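TlmII (Streptoalloteichus hindustanus, PDB 4HVM) is a condensation-domain family protein of tallysomycin biosynthesis, a nonribosomal peptide pathway, and may bind phosphopantetheine. Local coordinates at residues S218-P223 / A452-A457; T417-G422 / M428-D433. One frame throughout, in Å; residues are numbered along the deposited sequence.

Contact 1 (S218-P223 / A452-A457); sequences SRLRVP and AAMAQA
M454 meets L220 and V222 mainly through its terminal methyl. M454 is a selenomethionine, and its CE lies 3.6 Å from L220 CD2, the two side chains approaching tip to tip. The same CE sits 3.7 Å from V222 CG2, but here the side chains cross at a slant. The selenium is a little further from the valine, with SE 4.1 Å from V222 CG2. These are the contacts between segments 218-223 and 452-457, whose backbones stay well apart: V222 CA and M454 CA are separated by 9.5 Å.

The shape of the M454 chain explains its reach. CG points away from the carbonyl carbon and lies beside the backbone N, and the chain then runs extended from the helix. It turns only at its last bond (chi3 -67°), which brings CE to the two strand side chains. On the strand, L220 and V222 are two residues apart and both direct their CB atoms toward the helix. The CG2 branch of V222, anti to its carbonyl carbon, is the one that touches.

M454 also packs on L230, on M245 and L248 of helix 241-255, and on I430 of the neighbouring strand. L220 has further contacts with L447 and D451 on helix 445-459. The backbones of L220 and V222 pair with I430 and M428 of strand 427-434, which hold this strand, outermost in its sheet within the chain, in place.

The two segments are joined purely by apolar side-chain atoms. Their small shared surface, 98 Å², suggests that the neighbouring apolar residues contribute much of the helix-to-sheet packing here.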
loop_
_atom_site.group_PDB
_atom_site.type_symbol
_atom_site.label_atom_id
_atom_site.label_comp_id
_atom_site.label_asym_id
_atom_site.label_seq_id
_atom_site.Cartn_x
_atom_site.Cartn_y
_atom_site.Cartn_z
ATOM N N SER A 218 -16.509 -5.617 3.868
ATOM C CA SER A 218 -16.706 -6.949 4.417
ATOM C C SER A 218 -15.358 -7.529 4.820
ATOM O O SER A 218 -14.343 -7.234 4.190
ATOM C CB SER A 218 -17.374 -7.856 3.386
ATOM O OG SER A 218 -18.546 -7.261 2.865
ATOM N N ARG A 219 -15.343 -8.350 5.866
ATOM C CA ARG A 219 -14.093 -8.919 6.364
ATOM C C ARG A 219 -14.154 -10.433 6.536
ATOM O O ARG A 219 -15.172 -10.984 6.959
ATOM C CB ARG A 219 -13.693 -8.260 7.686
ATOM C CG ARG A 219 -13.352 -6.790 7.553
ATOM C CD ARG A 219 -12.982 -6.174 8.891
ATOM N NE ARG A 219 -12.788 -4.731 8.779
ATOM C CZ ARG A 219 -13.772 -3.842 8.839
ATOM N NH1 ARG A 219 -15.023 -4.248 9.010
ATOM N NH2 ARG A 219 -13.508 -2.547 8.725
ATOM N N LEU A 220 -13.053 -11.093 6.195
ATOM C CA LEU A 220 -12.903 -12.526 6.389
ATOM C C LEU A 220 -11.620 -12.812 7.156
ATOM O O LEU A 220 -10.522 -12.584 6.648
ATOM C CB LEU A 220 -12.865 -13.246 5.040
ATOM C CG LEU A 220 -12.541 -14.745 5.091
ATOM C CD1 LEU A 220 -13.650 -15.515 5.793
ATOM C CD2 LEU A 220 -12.300 -15.287 3.696
ATOM N N ARG A 221 -11.755 -13.306 8.381
ATOM C CA ARG A 221 -10.589 -13.618 9.196
ATOM C C ARG A 221 -10.053 -14.995 8.843
ATOM O O ARG A 221 -10.760 -15.993 8.971
ATOM C CB ARG A 221 -10.932 -13.568 10.684
ATOM C CG ARG A 221 -9.711 -13.536 11.592
ATOM C CD ARG A 221 -10.103 -13.725 13.044
ATOM N NE ARG A 221 -10.589 -15.077 13.290
ATOM C CZ ARG A 221 -11.513 -15.390 14.190
ATOM N NH1 ARG A 221 -12.069 -14.445 14.938
ATOM N NH2 ARG A 221 -11.886 -16.653 14.337
ATOM N N VAL A 222 -8.802 -15.040 8.400
ATOM C CA VAL A 222 -8.161 -16.292 8.022
ATOM C C VAL A 222 -7.112 -16.671 9.055
ATOM O O VAL A 222 -6.276 -15.845 9.421
ATOM C CB VAL A 222 -7.495 -16.178 6.636
ATOM C CG1 VAL A 222 -6.593 -17.367 6.373
ATOM C CG2 VAL A 222 -8.550 -16.049 5.549
ATOM N N PRO A 223 -7.166 -17.918 9.546
ATOM C CA PRO A 223 -6.146 -18.412 10.475
ATOM C C PRO A 223 -4.765 -18.290 9.848
ATOM O O PRO A 223 -4.606 -18.622 8.673
ATOM C CB PRO A 223 -6.518 -19.886 10.643
ATOM C CG PRO A 223 -7.980 -19.941 10.357
ATOM C CD PRO A 223 -8.205 -18.927 9.275
ATOM N N ALA A 452 -13.744 -20.879 0.873
ATOM C CA ALA A 452 -13.813 -22.265 0.433
ATOM C C ALA A 452 -12.676 -22.579 -0.527
ATOM O O ALA A 452 -12.062 -23.644 -0.450
ATOM C CB ALA A 452 -15.150 -22.544 -0.225
ATOM N N ALA A 453 -12.397 -21.643 -1.426
ATOM C CA ALA A 453 -11.369 -21.842 -2.437
ATOM C C ALA A 453 -9.982 -21.944 -1.811
ATOM O O ALA A 453 -9.147 -22.726 -2.265
ATOM C CB ALA A 453 -11.413 -20.722 -3.464
HETATM N N MSE A 454 -9.741 -21.157 -0.765
HETATM C CA MSE A 454 -8.459 -21.188 -0.068
HETATM C C MSE A 454 -8.230 -22.532 0.610
HETATM O O MSE A 454 -7.144 -23.107 0.517
HETATM C CB MSE A 454 -8.372 -20.060 0.959
HETATM C CG MSE A 454 -7.941 -18.728 0.379
HETATM SE SE MSE A 454 -7.752 -17.353 1.735
HETATM C CE MSE A 454 -9.623 -17.213 2.238
ATOM N N ALA A 455 -9.259 -23.028 1.291
ATOM C CA ALA A 455 -9.195 -24.333 1.936
ATOM C C ALA A 455 -8.867 -25.416 0.919
ATOM O O ALA A 455 -8.034 -26.285 1.174
ATOM C CB ALA A 455 -10.507 -24.646 2.635
ATOM N N GLN A 456 -9.517 -25.347 -0.238
ATOM C CA GLN A 456 -9.281 -26.297 -1.313
ATOM C C GLN A 456 -7.861 -26.179 -1.856
ATOM O O GLN A 456 -7.208 -27.186 -2.126
ATOM C CB GLN A 456 -10.289 -26.080 -2.441
ATOM C CG GLN A 456 -10.156 -27.060 -3.584
ATOM C CD GLN A 456 -10.399 -28.487 -3.149
ATOM O OE1 GLN A 456 -11.541 -28.894 -2.928
ATOM N NE2 GLN A 456 -9.326 -29.259 -3.023
ATOM N N ALA A 457 -7.385 -24.946 -2.008
ATOM C CA ALA A 457 -6.062 -24.705 -2.580
ATOM C C ALA A 457 -4.939 -25.293 -1.732
ATOM O O ALA A 457 -3.897 -25.688 -2.257
ATOM C CB ALA A 457 -5.835 -23.216 -2.793
#

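Contact 2 (T417-G422 / M428-D433)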
loop_
_atom_site.group_PDB
_atom_site.type_symbol
_atom_site.label_atom_id
_atom_site.label_comp_id
_atom_site.label_asym_id
_atom_site.label_seq_id
_atom_site.Cartn_x
_atom_site.Cartn_y
_atom_site.Cartn_z
ATOM N N THR A 417 -13.841 -3.400 -7.008
ATOM C CA THR A 417 -13.477 -4.430 -6.044
ATOM C C THR A 417 -12.080 -4.163 -5.498
ATOM O O THR A 417 -11.086 -4.283 -6.216
ATOM C CB THR A 417 -13.532 -5.839 -6.666
ATOM O OG1 THR A 417 -14.858 -6.105 -7.141
ATOM C CG2 THR A 417 -13.145 -6.895 -5.640
ATOM N N ASP A 418 -12.014 -3.790 -4.224
ATOM C CA ASP A 418 -10.744 -3.500 -3.571
ATOM C C ASP A 418 -10.471 -4.523 -2.472
ATOM O O ASP A 418 -11.277 -4.696 -1.559
ATOM C CB ASP A 418 -10.759 -2.088 -2.987
ATOM C CG ASP A 418 -9.371 -1.575 -2.669
ATOM O OD1 ASP A 418 -8.803 -1.992 -1.636
ATOM O OD2 ASP A 418 -8.852 -0.753 -3.454
ATOM N N LEU A 419 -9.329 -5.195 -2.555
ATOM C CA LEU A 419 -9.030 -6.279 -1.628
ATOM C C LEU A 419 -7.674 -6.082 -0.952
ATOM O O LEU A 419 -6.646 -5.986 -1.619
ATOM C CB LEU A 419 -9.082 -7.620 -2.367
ATOM C CG LEU A 419 -9.316 -8.892 -1.556
ATOM C CD1 LEU A 419 -10.146 -9.879 -2.363
ATOM C CD2 LEU A 419 -7.991 -9.517 -1.148
ATOM N N SER A 420 -7.682 -6.019 0.377
ATOM C CA SER A 420 -6.458 -5.811 1.142
ATOM C C SER A 420 -6.346 -6.822 2.280
ATOM O O SER A 420 -7.355 -7.330 2.767
ATOM C CB SER A 420 -6.422 -4.390 1.704
ATOM O OG SER A 420 -5.203 -4.153 2.385
ATOM N N VAL A 421 -5.119 -7.119 2.701
ATOM C CA VAL A 421 -4.900 -8.099 3.766
ATOM C C VAL A 421 -4.051 -7.522 4.894
ATOM O O VAL A 421 -2.987 -6.958 4.648
ATOM C CB VAL A 421 -4.227 -9.377 3.231
ATOM C CG1 VAL A 421 -4.246 -10.471 4.289
ATOM C CG2 VAL A 421 -4.927 -9.857 1.975
ATOM N N GLY A 422 -4.522 -7.670 6.129
ATOM C CA GLY A 422 -3.815 -7.139 7.282
ATOM C C GLY A 422 -3.791 -8.100 8.455
ATOM O O GLY A 422 -4.716 -8.892 8.641
HETATM N N MSE A 428 -4.693 -13.519 9.737
HETATM C CA MSE A 428 -4.734 -12.529 8.672
HETATM C C MSE A 428 -6.189 -12.189 8.386
HETATM O O MSE A 428 -7.043 -13.077 8.343
HETATM C CB MSE A 428 -4.069 -13.075 7.408
HETATM C CG MSE A 428 -2.584 -13.346 7.560
HETATM SE SE MSE A 428 -1.582 -11.693 7.818
HETATM C CE MSE A 428 -1.161 -11.251 5.965
ATOM N N VAL A 429 -6.477 -10.906 8.202
ATOM C CA VAL A 429 -7.835 -10.478 7.903
ATOM C C VAL A 429 -7.920 -9.871 6.511
ATOM O O VAL A 429 -7.216 -8.912 6.198
ATOM C CB VAL A 429 -8.354 -9.467 8.940
ATOM C CG1 VAL A 429 -9.730 -8.949 8.545
ATOM C CG2 VAL A 429 -8.401 -10.106 10.309
ATOM N N ILE A 430 -8.780 -10.443 5.677
ATOM C CA ILE A 430 -9.014 -9.922 4.337
ATOM C C ILE A 430 -10.101 -8.848 4.354
ATOM O O ILE A 430 -11.262 -9.131 4.644
ATOM C CB ILE A 430 -9.422 -11.046 3.370
ATOM C CG1 ILE A 430 -8.313 -12.094 3.281
ATOM C CG2 ILE A 430 -9.725 -10.479 2.000
ATOM C CD1 ILE A 430 -8.651 -13.269 2.383
ATOM N N VAL A 431 -9.721 -7.611 4.051
ATOM C CA VAL A 431 -10.678 -6.511 4.040
ATOM C C VAL A 431 -11.136 -6.203 2.616
ATOM O O VAL A 431 -10.330 -5.844 1.758
ATOM C CB VAL A 431 -10.096 -5.240 4.678
ATOM C CG1 VAL A 431 -11.151 -4.155 4.732
ATOM C CG2 VAL A 431 -9.568 -5.537 6.070
ATOM N N LEU A 432 -12.436 -6.342 2.374
ATOM C CA LEU A 432 -12.991 -6.183 1.031
ATOM C C LEU A 432 -13.828 -4.921 0.913
ATOM O O LEU A 432 -14.738 -4.695 1.709
ATOM C CB LEU A 432 -13.846 -7.395 0.658
ATOM C CG LEU A 432 -14.647 -7.297 -0.639
ATOM C CD1 LEU A 432 -13.724 -7.304 -1.846
ATOM C CD2 LEU A 432 -15.665 -8.426 -0.729
ATOM N N ASP A 433 -13.522 -4.105 -0.092
ATOM C CA ASP A 433 -14.287 -2.895 -0.371
ATOM C C ASP A 433 -14.951 -3.018 -1.739
ATOM O O ASP A 433 -14.272 -3.035 -2.763
ATOM C CB ASP A 433 -13.378 -1.665 -0.329
ATOM C CG ASP A 433 -12.796 -1.416 1.051
ATOM O OD1 ASP A 433 -13.549 -1.513 2.044
ATOM O OD2 ASP A 433 -11.583 -1.139 1.146
#
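D418 and D433 form the first of three hydrogen-bonded antiparallel pairs in this beta hairpin. D418 N donates a hydrogen bond to D433 O at 2.8 Å. In return D433 N donates to D418 O at 2.7 Å, an almost straight bond of 174°. S420 pairs with V431 and G422 with V429 in the same reciprocal way. V431 N reaches S420 O at 2.7 Å, and V429 N reaches G422 O at 2.7 Å, both donors arriving nearly along the C=O axis. All six N-H groups and all six carbonyls of these pairs are thus used within the hairpin.

The residues between them turn their backbone groups outward: L419 bonds to A360 and H362 on one side; on the other, L432 bonds to S218. The D418 and D433 side chains lie alongside each other, carboxylate planes 39° apart, with D418 OD1 4.0 Å from D433 OD2. Two like charges this close would probably disfavour each other, but each acid has another partner. Both D418 oxygens are hydrogen-bonded, OD2 to H362 NE2, and D433 OD1 bonds to T217 OG1. T417 OG1 bonds to Q434 OE1.

L419, V421, I430 and L432 point to the apolar face. L419 CD2 packs on I430 CG2 at 3.7 Å. The M428 chain, bent at its last two torsions, crosses V421 at about a right angle and sets its CE 3.6 Å from V421 CG1.

Helices 241-255 and 445-459 lie against this apolar face, through M245 and T249 and through L447, L450 and M454. In the mixed sheet the hairpin is flanked by strand 216-223 beside 427-434 and by strand 359-361 beside 417-424.

In the fold
After an N-terminal half that builds most of two other sheets, the chain reaches strand 216-223, the edge strand that supplies one side of contact 1. Helices 224-231 and 241-255 and several strands of the same sheet follow before the hairpin 417-424/427-434. Contact 2 closes that hairpin across a gap of only five residues. The chain then enters helix 445-459, where contact 1 closes a loop of 228 residues, with contact 2 nested inside it. Strand 216-223 pairs with strand 427-434, so the contacts meet directly: R221 CG, for one, packs 3.9 Å from V429 CG2. Together they tie the sheet edge, the hairpin and helix 445-459.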